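WbbZ protein (Klebsiella pneumoniae subsp. pneumoniae NTUH-K2044, PDB 6X1L) is of unproven function but probably transfers pyruvyl groups to a polysaccharide. Local coordinates at residues A[23-28]-A[65-70]; A[91-96]-A[118-123]; A[171-176]-A[224-229]; A[243-248]-A[266-271]. All coordinates share one frame; numbering follows the deposited sequence.

Interaction 1: A[23-28]-A[65-70]; sequences RFVYKA and ETDILI
Arg23 and Asp67 lie side by side and point the same way, their guanidinium and carboxylate planes only 14° apart. The salt bridge between them is two-pronged, but both of its N-H bonds are weak: Arg23 NE stands 2.9 Å from Asp67 OD1 with the N-H strongly bent (123°), and Arg23 NH2 is turned to Asp67 OD2. The arginine chain runs extended from CG to NE, and with chi1 at 87° its CG is wedged between backbone N and carbonyl carbon, which lays the chain along Asp67. A second partner, the backbone N of Ser63, helps to hold Asp67 OD2. On the sheet face that carries Phe24, Tyr26, Ile68 and Ile70, the Ile70 side chain serves two rings. Its CD1 sits over the centre of one face of Phe24, 4.1 Å from the ring centroid, a CH-pi contact, while its other branch, CG2, reaches CD1 of Tyr26 at 3.8 Å; the tyrosine crosses the isoleucine at about a right angle. These strands, 23-27 and 67-71, are parallel neighbours in the six-stranded sheet of the N-terminal half, a Rossmann-like arrangement consistent with the GT-B clan. Their backbones are joined by alternating bonds, among them Val25 N to Ile68 O at 2.9 Å and Ile70 N to Val25 O at 2.7 Å. On the face of Val25 and Leu69, the leucine bends CD1 to within 3.4 Å of Val25 O. Strands 53-55 and 98-104 flank the pair, and Phe88 of helix 84-92 packs on Leu69 and Lys27.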
loop_
_atom_site.group_PDB
_atom_site.type_symbol
_atom_site.label_atom_id
_atom_site.label_comp_id
_atom_site.label_asym_id
_atom_site.label_seq_id
_atom_site.Cartn_x
_atom_site.Cartn_y
_atom_site.Cartn_z
ATOM N N ARG A 23 6.980 10.463 30.142
ATOM C CA ARG A 23 6.878 9.389 29.166
ATOM C C ARG A 23 5.963 9.814 28.024
ATOM O O ARG A 23 5.021 10.591 28.207
ATOM C CB ARG A 23 6.372 8.098 29.812
ATOM C CG ARG A 23 4.873 7.975 29.873
ATOM C CD ARG A 23 4.446 6.610 30.374
ATOM N NE ARG A 23 3.000 6.547 30.556
ATOM C CZ ARG A 23 2.346 5.474 30.981
ATOM N NH1 ARG A 23 3.009 4.362 31.266
ATOM N NH2 ARG A 23 1.028 5.513 31.116
ATOM N N PHE A 24 6.267 9.312 26.831
ATOM C CA PHE A 24 5.576 9.732 25.621
ATOM C C PHE A 24 4.379 8.828 25.354
ATOM O O PHE A 24 4.512 7.600 25.338
ATOM C CB PHE A 24 6.521 9.706 24.418
ATOM C CG PHE A 24 7.591 10.762 24.449
ATOM C CD1 PHE A 24 7.628 11.715 25.457
ATOM C CD2 PHE A 24 8.556 10.807 23.455
ATOM C CE1 PHE A 24 8.611 12.681 25.475
ATOM C CE2 PHE A 24 9.541 11.776 23.467
ATOM C CZ PHE A 24 9.569 12.712 24.478
ATOM N N VAL A 25 3.218 9.439 25.151
ATOM C CA VAL A 25 2.027 8.759 24.654
ATOM C C VAL A 25 1.787 9.295 23.251
ATOM O O VAL A 25 1.485 10.484 23.080
ATOM C CB VAL A 25 0.808 8.995 25.554
ATOM C CG1 VAL A 25 -0.397 8.238 25.016
ATOM C CG2 VAL A 25 1.116 8.589 26.990
ATOM N N TYR A 26 1.930 8.438 22.242
ATOM C CA TYR A 26 1.991 8.878 20.855
ATOM C C TYR A 26 0.712 8.520 20.114
ATOM O O TYR A 26 0.257 7.372 20.164
ATOM C CB TYR A 26 3.203 8.269 20.143
ATOM C CG TYR A 26 3.252 8.558 18.657
ATOM C CD1 TYR A 26 3.502 9.838 18.188
ATOM C CD2 TYR A 26 3.054 7.543 17.722
ATOM C CE1 TYR A 26 3.550 10.109 16.834
ATOM C CE2 TYR A 26 3.101 7.803 16.364
ATOM C CZ TYR A 26 3.350 9.088 15.926
ATOM O OH TYR A 26 3.399 9.359 14.580
ATOM N N LYS A 27 0.142 9.507 19.423
ATOM C CA LYS A 27 -0.992 9.310 18.526
ATOM C C LYS A 27 -0.566 9.740 17.130
ATOM O O LYS A 27 -0.329 10.930 16.889
ATOM C CB LYS A 27 -2.217 10.099 18.979
ATOM C CG LYS A 27 -3.430 9.876 18.079
ATOM C CD LYS A 27 -3.863 8.415 18.109
ATOM C CE LYS A 27 -4.890 8.093 17.024
ATOM N NZ LYS A 27 -4.294 8.088 15.656
ATOM N N ALA A 28 -0.468 8.778 16.217
ATOM C CA ALA A 28 -0.155 9.090 14.831
ATOM C C ALA A 28 -1.307 9.851 14.188
ATOM O O ALA A 28 -2.479 9.565 14.441
ATOM C CB ALA A 28 0.129 7.808 14.044
ATOM N N GLU A 65 0.110 14.542 35.176
ATOM C CA GLU A 65 1.316 15.187 35.669
ATOM C C GLU A 65 2.595 14.679 35.021
ATOM O O GLU A 65 3.541 15.457 34.876
ATOM C CB GLU A 65 1.427 15.010 37.191
ATOM C CG GLU A 65 2.580 15.769 37.828
ATOM C CD GLU A 65 2.718 15.482 39.308
ATOM O OE1 GLU A 65 3.310 16.316 40.025
ATOM O OE2 GLU A 65 2.233 14.422 39.753
ATOM N N THR A 66 2.651 13.410 34.614
ATOM C CA THR A 66 3.884 12.825 34.105
ATOM C C THR A 66 3.773 12.250 32.697
ATOM O O THR A 66 4.773 11.743 32.178
ATOM C CB THR A 66 4.384 11.730 35.059
ATOM O OG1 THR A 66 3.347 10.763 35.268
ATOM C CG2 THR A 66 4.787 12.335 36.400
ATOM N N ASP A 67 2.605 12.311 32.062
ATOM C CA ASP A 67 2.431 11.827 30.699
ATOM C C ASP A 67 2.280 13.004 29.748
ATOM O O ASP A 67 1.534 13.948 30.030
ATOM C CB ASP A 67 1.217 10.902 30.582
ATOM C CG ASP A 67 1.465 9.540 31.188
ATOM O OD1 ASP A 67 2.634 9.226 31.485
ATOM O OD2 ASP A 67 0.491 8.784 31.376
ATOM N N ILE A 68 2.987 12.939 28.625
ATOM C CA ILE A 68 2.905 13.933 27.565
ATOM C C ILE A 68 2.329 13.262 26.326
ATOM O O ILE A 68 2.803 12.195 25.915
ATOM C CB ILE A 68 4.286 14.545 27.263
ATOM C CG1 ILE A 68 4.706 15.484 28.399
ATOM C CG2 ILE A 68 4.272 15.267 25.927
ATOM C CD1 ILE A 68 6.040 16.155 28.172
ATOM N N LEU A 69 1.304 13.875 25.740
ATOM C CA LEU A 69 0.754 13.389 24.481
ATOM C C LEU A 69 1.587 13.931 23.327
ATOM O O LEU A 69 1.732 15.151 23.173
ATOM C CB LEU A 69 -0.708 13.803 24.323
ATOM C CG LEU A 69 -1.318 13.496 22.950
ATOM C CD1 LEU A 69 -1.533 11.996 22.761
ATOM C CD2 LEU A 69 -2.617 14.262 22.737
ATOM N N ILE A 70 2.146 13.029 22.530
ATOM C CA ILE A 70 2.841 13.390 21.302
ATOM C C ILE A 70 1.822 13.235 20.182
ATOM O O ILE A 70 1.441 12.116 19.822
ATOM C CB ILE A 70 4.077 12.520 21.065
ATOM C CG1 ILE A 70 4.972 12.500 22.304
ATOM C CG2 ILE A 70 4.844 13.005 19.845
ATOM C CD1 ILE A 70 5.590 13.847 22.651
#

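Interaction 2: A[91-96]-A[118-123]; sequences NNIGKF and DKFVVF
Obliquely to the Phe120 ring lies the CD1 methyl of Ile93, 3.7 Å from Phe120 CE1. The two side chains cross at about a right angle. Phe113 meets the same ring with its plane turned by roughly 40°. The Phe96 ring instead leads away from 118-123, toward Tyr62 and Leu69, and leaves its backbone carbonyl to make the contact. That carbonyl is one of two that grip the ammonium group of Lys119: NZ lies 2.8 Å from Phe96 O, nearly in line with the C=O bond, and 2.9 Å from Ile93 O, tilted 28° from that carbonyl's plane. The contact closes the turn where helix 84-92 runs out and the chain bends into strand 98-104, part of an alpha/beta fold in which parallel strands alternate with helices. Strand 120-124 lies next to 98-104, and Lys119, just ahead of it, reaches back to the turn. Its chain bends at chi3, and the aliphatic part passes obliquely by the isoleucine, Lys119 CD being 4.0 Å from Ile93 CG1. In Ile93, chi1 of -179° sends CG1 toward Lys119, and chi2 of 95°, off the usual staggered values, brings CD1 near both Lys119 CB and Phe120 CE1. Bonding to carbonyl oxygens rather than to a carboxylate would still probably favour the protonated lysine. Val99 touches both Ile93 and Phe120 from strand 98-104.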
loop_
_atom_site.group_PDB
_atom_site.type_symbol
_atom_site.label_atom_id
_atom_site.label_comp_id
_atom_site.label_asym_id
_atom_site.label_seq_id
_atom_site.Cartn_x
_atom_site.Cartn_y
_atom_site.Cartn_z
ATOM N N ASN A 91 -10.622 16.903 23.246
ATOM C CA ASN A 91 -11.227 15.910 24.124
ATOM C C ASN A 91 -10.211 15.192 25.002
ATOM O O ASN A 91 -10.610 14.537 25.970
ATOM C CB ASN A 91 -12.005 14.879 23.298
ATOM C CG ASN A 91 -13.183 15.490 22.560
ATOM O OD1 ASN A 91 -13.749 16.494 22.993
ATOM N ND2 ASN A 91 -13.557 14.884 21.440
ATOM N N ASN A 92 -8.919 15.297 24.697
ATOM C CA ASN A 92 -7.892 14.566 25.425
ATOM C C ASN A 92 -6.850 15.464 26.078
ATOM O O ASN A 92 -5.963 14.950 26.769
ATOM C CB ASN A 92 -7.192 13.571 24.486
ATOM C CG ASN A 92 -8.150 12.551 23.896
ATOM O OD1 ASN A 92 -8.921 11.916 24.615
ATOM N ND2 ASN A 92 -8.112 12.398 22.577
ATOM N N ILE A 93 -6.938 16.784 25.888
ATOM C CA ILE A 93 -5.930 17.704 26.415
ATOM C C ILE A 93 -5.861 17.642 27.938
ATOM O O ILE A 93 -4.793 17.843 28.527
ATOM C CB ILE A 93 -6.220 19.138 25.917
ATOM C CG1 ILE A 93 -5.168 20.127 26.425
ATOM C CG2 ILE A 93 -7.619 19.578 26.322
ATOM C CD1 ILE A 93 -4.046 20.379 25.446
ATOM N N GLY A 94 -6.985 17.350 28.599
ATOM C CA GLY A 94 -7.007 17.320 30.051
ATOM C C GLY A 94 -6.328 16.111 30.661
ATOM O O GLY A 94 -5.998 16.134 31.851
ATOM N N LYS A 95 -6.108 15.056 29.871
ATOM C CA LYS A 95 -5.525 13.825 30.394
ATOM C C LYS A 95 -4.022 13.918 30.621
ATOM O O LYS A 95 -3.481 13.127 31.400
ATOM C CB LYS A 95 -5.795 12.657 29.440
ATOM C CG LYS A 95 -7.256 12.338 29.177
ATOM C CD LYS A 95 -7.365 11.183 28.186
ATOM C CE LYS A 95 -8.807 10.874 27.823
ATOM N NZ LYS A 95 -8.894 9.745 26.852
ATOM N N PHE A 96 -3.335 14.844 29.957
ATOM C CA PHE A 96 -1.881 14.846 29.927
ATOM C C PHE A 96 -1.315 16.117 30.551
ATOM O O PHE A 96 -2.007 17.129 30.705
ATOM C CB PHE A 96 -1.366 14.696 28.489
ATOM C CG PHE A 96 -1.857 13.452 27.800
ATOM C CD1 PHE A 96 -3.010 13.476 27.032
ATOM C CD2 PHE A 96 -1.172 12.254 27.932
ATOM C CE1 PHE A 96 -3.467 12.329 26.399
ATOM C CE2 PHE A 96 -1.626 11.105 27.303
ATOM C CZ PHE A 96 -2.775 11.145 26.537
ATOM N N ASP A 118 -0.885 27.148 27.938
ATOM C CA ASP A 118 -0.057 26.621 29.014
ATOM C C ASP A 118 0.217 25.127 28.894
ATOM O O ASP A 118 1.057 24.609 29.635
ATOM C CB ASP A 118 -0.702 26.918 30.371
ATOM C CG ASP A 118 -0.412 28.328 30.856
ATOM O OD1 ASP A 118 -1.148 29.261 30.469
ATOM O OD2 ASP A 118 0.563 28.505 31.616
ATOM N N LYS A 119 -0.450 24.422 27.984
ATOM C CA LYS A 119 -0.208 22.998 27.810
ATOM C C LYS A 119 0.370 22.628 26.455
ATOM O O LYS A 119 0.918 21.529 26.323
ATOM C CB LYS A 119 -1.505 22.204 28.033
ATOM C CG LYS A 119 -2.258 22.623 29.286
ATOM C CD LYS A 119 -3.301 21.600 29.693
ATOM C CE LYS A 119 -2.652 20.340 30.231
ATOM N NZ LYS A 119 -3.672 19.376 30.723
ATOM N N PHE A 120 0.294 23.514 25.464
ATOM C CA PHE A 120 0.726 23.216 24.105
ATOM C C PHE A 120 2.208 23.507 23.917
ATOM O O PHE A 120 2.712 24.550 24.344
ATOM C CB PHE A 120 -0.069 24.039 23.089
ATOM C CG PHE A 120 -1.345 23.398 22.641
ATOM C CD1 PHE A 120 -1.484 22.022 22.626
ATOM C CD2 PHE A 120 -2.405 24.178 22.215
ATOM C CE1 PHE A 120 -2.662 21.440 22.200
ATOM C CE2 PHE A 120 -3.583 23.604 21.789
ATOM C CZ PHE A 120 -3.714 22.235 21.783
ATOM N N VAL A 121 2.898 22.580 23.261
ATOM C CA VAL A 121 4.216 22.823 22.688
ATOM C C VAL A 121 4.080 22.536 21.200
ATOM O O VAL A 121 3.843 21.387 20.805
ATOM C CB VAL A 121 5.305 21.962 23.338
ATOM C CG1 VAL A 121 6.656 22.250 22.701
ATOM C CG2 VAL A 121 5.357 22.225 24.841
ATOM N N VAL A 122 4.192 23.577 20.377
ATOM C CA VAL A 122 3.802 23.513 18.973
ATOM C C VAL A 122 5.049 23.544 18.103
ATOM O O VAL A 122 5.838 24.493 18.167
ATOM C CB VAL A 122 2.854 24.658 18.590
ATOM C CG1 VAL A 122 2.338 24.450 17.171
ATOM C CG2 VAL A 122 1.705 24.755 19.578
ATOM N N PHE A 123 5.212 22.520 17.267
ATOM C CA PHE A 123 6.257 22.504 16.255
ATOM C C PHE A 123 5.622 22.797 14.903
ATOM O O PHE A 123 4.663 22.127 14.503
ATOM C CB PHE A 123 6.991 21.164 16.243
ATOM C CG PHE A 123 7.852 20.944 17.451
ATOM C CD1 PHE A 123 9.180 21.336 17.450
ATOM C CD2 PHE A 123 7.329 20.364 18.594
ATOM C CE1 PHE A 123 9.974 21.150 18.567
ATOM C CE2 PHE A 123 8.115 20.172 19.713
ATOM C CZ PHE A 123 9.441 20.566 19.700
#

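Interaction 3: A[171-176]-A[224-229]; sequences NCFRTD and NTDRLH
The starts of 171-176 and 224-229 run roughly parallel, 26° apart, Asn171 bridging to Asn224 with their CA atoms 5.0 Å apart and Cys172 N donating to Asn224 O at 2.8 Å, before both chains leave the sheet. The two asparagines point the same way, and Asn224 ND2 gives an almost straight bond (168°) to Asn171 OD1, in its own amide plane, at 3.1 Å. Asn224 OD1 is taken by Asn242 on the next strand, which fixes the amide's orientation. Thr225 OG1 is doubly engaged: with chi1 at -175° it swings to Cys172 O, 2.6 Å away, and accepts from Arg227 N at 2.8 Å, an ST turn leading into helix 228-236. Phe173 lays one face of its ring over Thr225 CA, a CH-pi contact, while its edge, in plane, meets Asp226 OD2. Asp226 OD1 uses its syn lone pair to receive Arg174 N at 3.0 Å, tying the departing chain down. Arg227 spreads its guanidinium under the Arg174 side chain, whose CG rests 3.6 Å from Arg227 NH2 over one face; the two guanidinium planes are steeply inclined, and Asp190 forms a salt bridge with Arg227, which probably offsets the nearby like charge. Buried Asp226 N has no partner. Loops at the C-terminal ends of adjacent parallel strands, one of them opening into a helix, are typical of Rossmann-like alpha/beta domains, consistent with the second domain of a GT-B-type fold.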
loop_
_atom_site.group_PDB
_atom_site.type_symbol
_atom_site.label_atom_id
_atom_site.label_comp_id
_atom_site.label_asym_id
_atom_site.label_seq_id
_atom_site.Cartn_x
_atom_site.Cartn_y
_atom_site.Cartn_z
ATOM N N ASN A 171 2.364 11.473 -13.147
ATOM C CA ASN A 171 1.374 12.452 -12.714
ATOM C C ASN A 171 0.700 11.930 -11.452
ATOM O O ASN A 171 0.082 10.861 -11.477
ATOM C CB ASN A 171 0.339 12.711 -13.809
ATOM C CG ASN A 171 0.935 13.375 -15.033
ATOM O OD1 ASN A 171 1.918 14.109 -14.940
ATOM N ND2 ASN A 171 0.339 13.123 -16.192
ATOM N N CYS A 172 0.818 12.682 -10.351
ATOM C CA CYS A 172 0.261 12.284 -9.052
ATOM C C CYS A 172 -0.550 13.454 -8.492
ATOM O O CYS A 172 -0.101 14.163 -7.588
ATOM C CB CYS A 172 1.375 11.848 -8.095
ATOM S SG CYS A 172 2.455 10.535 -8.760
ATOM N N PHE A 173 -1.754 13.645 -9.024
ATOM C CA PHE A 173 -2.586 14.785 -8.675
ATOM C C PHE A 173 -3.834 14.352 -7.919
ATOM O O PHE A 173 -4.364 13.254 -8.113
ATOM C CB PHE A 173 -2.991 15.573 -9.925
ATOM C CG PHE A 173 -1.859 16.329 -10.549
ATOM C CD1 PHE A 173 -1.571 17.623 -10.149
ATOM C CD2 PHE A 173 -1.078 15.745 -11.535
ATOM C CE1 PHE A 173 -0.528 18.323 -10.719
ATOM C CE2 PHE A 173 -0.033 16.439 -12.112
ATOM C CZ PHE A 173 0.243 17.731 -11.702
ATOM N N ARG A 174 -4.300 15.259 -7.062
ATOM C CA ARG A 174 -5.487 15.030 -6.249
ATOM C C ARG A 174 -6.701 14.761 -7.130
ATOM O O ARG A 174 -7.011 15.542 -8.034
ATOM C CB ARG A 174 -5.722 16.251 -5.355
ATOM C CG ARG A 174 -6.753 16.064 -4.272
ATOM C CD ARG A 174 -6.678 17.211 -3.279
ATOM N NE ARG A 174 -7.796 17.189 -2.344
ATOM C CZ ARG A 174 -8.935 17.844 -2.537
ATOM N NH1 ARG A 174 -9.103 18.577 -3.631
ATOM N NH2 ARG A 174 -9.905 17.769 -1.637
ATOM N N THR A 175 -7.397 13.653 -6.850
ATOM C CA THR A 175 -8.452 13.172 -7.742
ATOM C C THR A 175 -9.648 14.114 -7.790
ATOM O O THR A 175 -10.392 14.118 -8.778
ATOM C CB THR A 175 -8.917 11.780 -7.309
ATOM O OG1 THR A 175 -9.337 11.822 -5.938
ATOM C CG2 THR A 175 -7.798 10.770 -7.455
ATOM N N ASP A 176 -9.857 14.904 -6.738
ATOM C CA ASP A 176 -11.005 15.798 -6.641
ATOM C C ASP A 176 -11.031 16.808 -7.784
ATOM O O ASP A 176 -11.926 16.765 -8.634
ATOM C CB ASP A 176 -10.987 16.512 -5.290
ATOM C CG ASP A 176 -10.971 15.541 -4.124
ATOM O OD1 ASP A 176 -11.940 15.541 -3.336
ATOM O OD2 ASP A 176 -10.002 14.758 -4.011
ATOM N N ASN A 224 5.237 15.005 -11.416
ATOM C CA ASN A 224 4.363 16.173 -11.374
ATOM C C ASN A 224 3.298 15.923 -10.312
ATOM O O ASN A 224 2.578 14.923 -10.385
ATOM C CB ASN A 224 3.707 16.419 -12.735
ATOM C CG ASN A 224 4.713 16.536 -13.864
ATOM O OD1 ASN A 224 5.641 17.338 -13.802
ATOM N ND2 ASN A 224 4.526 15.734 -14.911
ATOM N N THR A 225 3.176 16.829 -9.342
ATOM C CA THR A 225 2.241 16.556 -8.259
ATOM C C THR A 225 1.798 17.840 -7.570
ATOM O O THR A 225 2.498 18.857 -7.600
ATOM C CB THR A 225 2.855 15.598 -7.228
ATOM O OG1 THR A 225 1.878 15.266 -6.236
ATOM C CG2 THR A 225 4.067 16.227 -6.550
ATOM N N ASP A 226 0.606 17.773 -6.969
ATOM C CA ASP A 226 0.122 18.739 -5.989
ATOM C C ASP A 226 -0.043 18.095 -4.615
ATOM O O ASP A 226 -0.783 18.610 -3.769
ATOM C CB ASP A 226 -1.198 19.366 -6.450
ATOM C CG ASP A 226 -2.343 18.350 -6.545
ATOM O OD1 ASP A 226 -2.134 17.159 -6.250
ATOM O OD2 ASP A 226 -3.467 18.750 -6.918
ATOM N N ARG A 227 0.611 16.954 -4.402
ATOM C CA ARG A 227 0.549 16.203 -3.157
ATOM C C ARG A 227 1.862 16.399 -2.415
ATOM O O ARG A 227 2.918 15.991 -2.909
ATOM C CB ARG A 227 0.308 14.717 -3.431
ATOM C CG ARG A 227 -1.069 14.381 -3.965
ATOM C CD ARG A 227 -2.125 14.543 -2.886
ATOM N NE ARG A 227 -3.331 13.777 -3.187
ATOM C CZ ARG A 227 -4.426 13.792 -2.433
ATOM N NH1 ARG A 227 -4.467 14.541 -1.335
ATOM N NH2 ARG A 227 -5.482 13.063 -2.776
ATOM N N LEU A 228 1.787 17.003 -1.227
ATOM C CA LEU A 228 2.989 17.440 -0.521
ATOM C C LEU A 228 3.996 16.307 -0.364
ATOM O O LEU A 228 5.168 16.446 -0.731
ATOM C CB LEU A 228 2.611 18.007 0.848
ATOM C CG LEU A 228 3.790 18.465 1.703
ATOM C CD1 LEU A 228 4.585 19.539 0.973
ATOM C CD2 LEU A 228 3.291 18.982 3.043
ATOM N N HIS A 229 3.559 15.174 0.175
ATOM C CA HIS A 229 4.530 14.146 0.513
ATOM C C HIS A 229 4.943 13.296 -0.678
ATOM O O HIS A 229 5.988 12.644 -0.610
ATOM C CB HIS A 229 3.997 13.300 1.664
ATOM C CG HIS A 229 4.052 14.023 2.971
ATOM N ND1 HIS A 229 3.037 14.847 3.407
ATOM C CD2 HIS A 229 5.034 14.111 3.899
ATOM C CE1 HIS A 229 3.376 15.383 4.566
ATOM N NE2 HIS A 229 4.586 14.956 4.885
#

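Interaction 4: A[243-248]-A[266-271]; sequences FYPNSY and TCFITA
At one edge of the four-stranded parallel sheet, the end of strand 240-243 meets the last strand, 266-268, close to the C-terminus of the chain. Two straight backbone bonds, Phe243 N to Cys267 O at 3.0 Å and Ile269 N to Phe243 O at 2.9 Å, involve the residues either side of Phe268 and make the Phe243-Phe268 parallel bridge. Phe243 and Phe268 form an offset edge-to-face pair: the planes stand at 88°, the centroids are 5.7 Å apart, and the Phe268 edge is directed at the Phe243 face. Paired in the bridge, both project from the same face of the sheet; CG anti to the backbone N (chi1 -164° in Phe243) sets the direction of each ring on that face. Helix 250-259, which connects the two strands in a beta-alpha-beta crossover, covers this side, with Asn251 touching both phenylalanines and Tyr255 meeting Phe268. Beyond the bridge, Pro245 takes over the packing. Its CB lies 3.4 Å from Phe268 CZ, oblique to the ring, and its CD comes within 3.1 Å of Ile269 O, a buried carbonyl with no polar partner. Ile269 approaches Tyr244 from over one ring face: its CB lies 4.2 Å from the centroid, offset toward the rim, and CG2 reaches Tyr244 CE2 at 3.6 Å. The tyrosine ring also meets Phe173 edge-to-face, while the backbone O of Tyr244 accepts from Asn251 ND2, linking the loop to the start of the helix.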
loop_
_atom_site.group_PDB
_atom_site.type_symbol
_atom_site.label_atom_id
_atom_site.label_comp_id
_atom_site.label_asym_id
_atom_site.label_seq_id
_atom_site.Cartn_x
_atom_site.Cartn_y
_atom_site.Cartn_z
ATOM N N PHE A 243 6.080 20.793 -8.605
ATOM C CA PHE A 243 5.164 20.841 -7.473
ATOM C C PHE A 243 4.131 21.942 -7.696
ATOM O O PHE A 243 4.492 23.084 -8.002
ATOM C CB PHE A 243 5.952 21.089 -6.186
ATOM C CG PHE A 243 5.191 20.797 -4.927
ATOM C CD1 PHE A 243 4.035 20.038 -4.949
ATOM C CD2 PHE A 243 5.642 21.291 -3.709
ATOM C CE1 PHE A 243 3.344 19.772 -3.782
ATOM C CE2 PHE A 243 4.957 21.033 -2.543
ATOM C CZ PHE A 243 3.809 20.271 -2.578
ATOM N N TYR A 244 2.845 21.599 -7.528
ATOM C CA TYR A 244 1.757 22.533 -7.792
ATOM C C TYR A 244 1.037 22.928 -6.501
ATOM O O TYR A 244 1.008 22.157 -5.534
ATOM C CB TYR A 244 0.747 21.924 -8.773
ATOM C CG TYR A 244 1.270 21.815 -10.190
ATOM C CD1 TYR A 244 2.167 20.816 -10.547
ATOM C CD2 TYR A 244 0.866 22.714 -11.169
ATOM C CE1 TYR A 244 2.647 20.717 -11.839
ATOM C CE2 TYR A 244 1.339 22.619 -12.462
ATOM C CZ TYR A 244 2.228 21.620 -12.791
ATOM O OH TYR A 244 2.700 21.528 -14.078
ATOM N N PRO A 245 0.436 24.115 -6.457
ATOM C CA PRO A 245 -0.145 24.612 -5.205
ATOM C C PRO A 245 -1.524 24.028 -4.919
ATOM O O PRO A 245 -2.140 23.348 -5.743
ATOM C CB PRO A 245 -0.235 26.124 -5.439
ATOM C CG PRO A 245 -0.401 26.257 -6.910
ATOM C CD PRO A 245 0.387 25.130 -7.527
ATOM N N ASN A 246 -1.988 24.302 -3.702
ATOM C CA ASN A 246 -3.357 24.055 -3.273
ATOM C C ASN A 246 -3.763 25.209 -2.355
ATOM O O ASN A 246 -3.099 26.249 -2.302
ATOM C CB ASN A 246 -3.484 22.680 -2.601
ATOM C CG ASN A 246 -2.576 22.532 -1.397
ATOM O OD1 ASN A 246 -1.734 23.392 -1.128
ATOM N ND2 ASN A 246 -2.733 21.432 -0.670
ATOM N N SER A 247 -4.850 25.025 -1.613
ATOM C CA SER A 247 -5.410 26.121 -0.839
ATOM C C SER A 247 -4.685 26.275 0.500
ATOM O O SER A 247 -3.878 25.434 0.909
ATOM C CB SER A 247 -6.907 25.907 -0.621
ATOM O OG SER A 247 -7.154 24.667 0.012
ATOM N N TYR A 248 -4.974 27.384 1.181
ATOM C CA TYR A 248 -4.412 27.688 2.496
ATOM C C TYR A 248 -2.885 27.733 2.487
ATOM O O TYR A 248 -2.253 27.563 3.535
ATOM C CB TYR A 248 -4.900 26.684 3.548
ATOM C CG TYR A 248 -6.379 26.772 3.853
ATOM C CD1 TYR A 248 -7.307 26.031 3.129
ATOM C CD2 TYR A 248 -6.846 27.588 4.874
ATOM C CE1 TYR A 248 -8.662 26.111 3.413
ATOM C CE2 TYR A 248 -8.192 27.673 5.164
ATOM C CZ TYR A 248 -9.096 26.935 4.433
ATOM O OH TYR A 248 -10.437 27.026 4.729
ATOM N N THR A 266 13.702 20.412 -7.578
ATOM C CA THR A 266 12.283 20.565 -7.284
ATOM C C THR A 266 11.919 22.036 -7.434
ATOM O O THR A 266 12.496 22.891 -6.753
ATOM C CB THR A 266 11.953 20.087 -5.869
ATOM O OG1 THR A 266 12.310 18.709 -5.722
ATOM C CG2 THR A 266 10.468 20.254 -5.583
ATOM N N CYS A 267 10.970 22.332 -8.316
ATOM C CA CYS A 267 10.502 23.697 -8.497
ATOM C C CYS A 267 8.993 23.762 -8.304
ATOM O O CYS A 267 8.278 22.774 -8.499
ATOM C CB CYS A 267 10.882 24.251 -9.876
ATOM S SG CYS A 267 9.925 23.597 -11.250
ATOM N N PHE A 268 8.522 24.943 -7.914
ATOM C CA PHE A 268 7.125 25.190 -7.581
ATOM C C PHE A 268 6.494 26.004 -8.701
ATOM O O PHE A 268 6.976 27.097 -9.025
ATOM C CB PHE A 268 7.019 25.928 -6.245
ATOM C CG PHE A 268 5.631 25.968 -5.672
ATOM C CD1 PHE A 268 5.113 24.872 -5.000
ATOM C CD2 PHE A 268 4.855 27.109 -5.783
ATOM C CE1 PHE A 268 3.838 24.911 -4.461
ATOM C CE2 PHE A 268 3.582 27.157 -5.246
ATOM C CZ PHE A 268 3.073 26.054 -4.585
ATOM N N ILE A 269 5.418 25.480 -9.281
ATOM C CA ILE A 269 4.746 26.102 -10.417
ATOM C C ILE A 269 3.567 26.903 -9.880
ATOM O O ILE A 269 2.559 26.333 -9.451
ATOM C CB ILE A 269 4.292 25.063 -11.454
ATOM C CG1 ILE A 269 5.492 24.506 -12.226
ATOM C CG2 ILE A 269 3.290 25.675 -12.423
ATOM C CD1 ILE A 269 6.238 23.406 -11.507
ATOM N N THR A 270 3.694 28.231 -9.910
ATOM C CA THR A 270 2.634 29.103 -9.414
ATOM C C THR A 270 1.508 29.254 -10.428
ATOM O O THR A 270 0.329 29.250 -10.057
ATOM C CB THR A 270 3.213 30.470 -9.059
ATOM O OG1 THR A 270 4.125 30.878 -10.086
ATOM C CG2 THR A 270 3.948 30.408 -7.730
ATOM N N ALA A 271 1.851 29.393 -11.705
ATOM C CA ALA A 271 0.857 29.503 -12.764
ATOM C C ALA A 271 1.470 29.139 -14.110
ATOM O O ALA A 271 0.759 28.805 -15.056
ATOM C CB ALA A 271 0.274 30.909 -12.808
#

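Overall arrangement
The four contacts follow one another along the chain and fall into two pairs on opposite sides of its centre. Interactions 1 and 2, with centres 9 Å apart, share the six-stranded parallel sheet and meet through Phe96, which packs against strand 67-71. Interactions 3 and 4, 10 Å apart between centres, belong to the four-stranded sheet; the carbonyl of Thr225 and the amide of Tyr244 probably hydrogen-bond there, joining strands 220-225 and 240-243. Between the pairs the centres are 32 to 35 Å apart, and no atoms touch. Two separate parallel sheets are consistent with the two-lobed GT-B architecture expected of this transferase family.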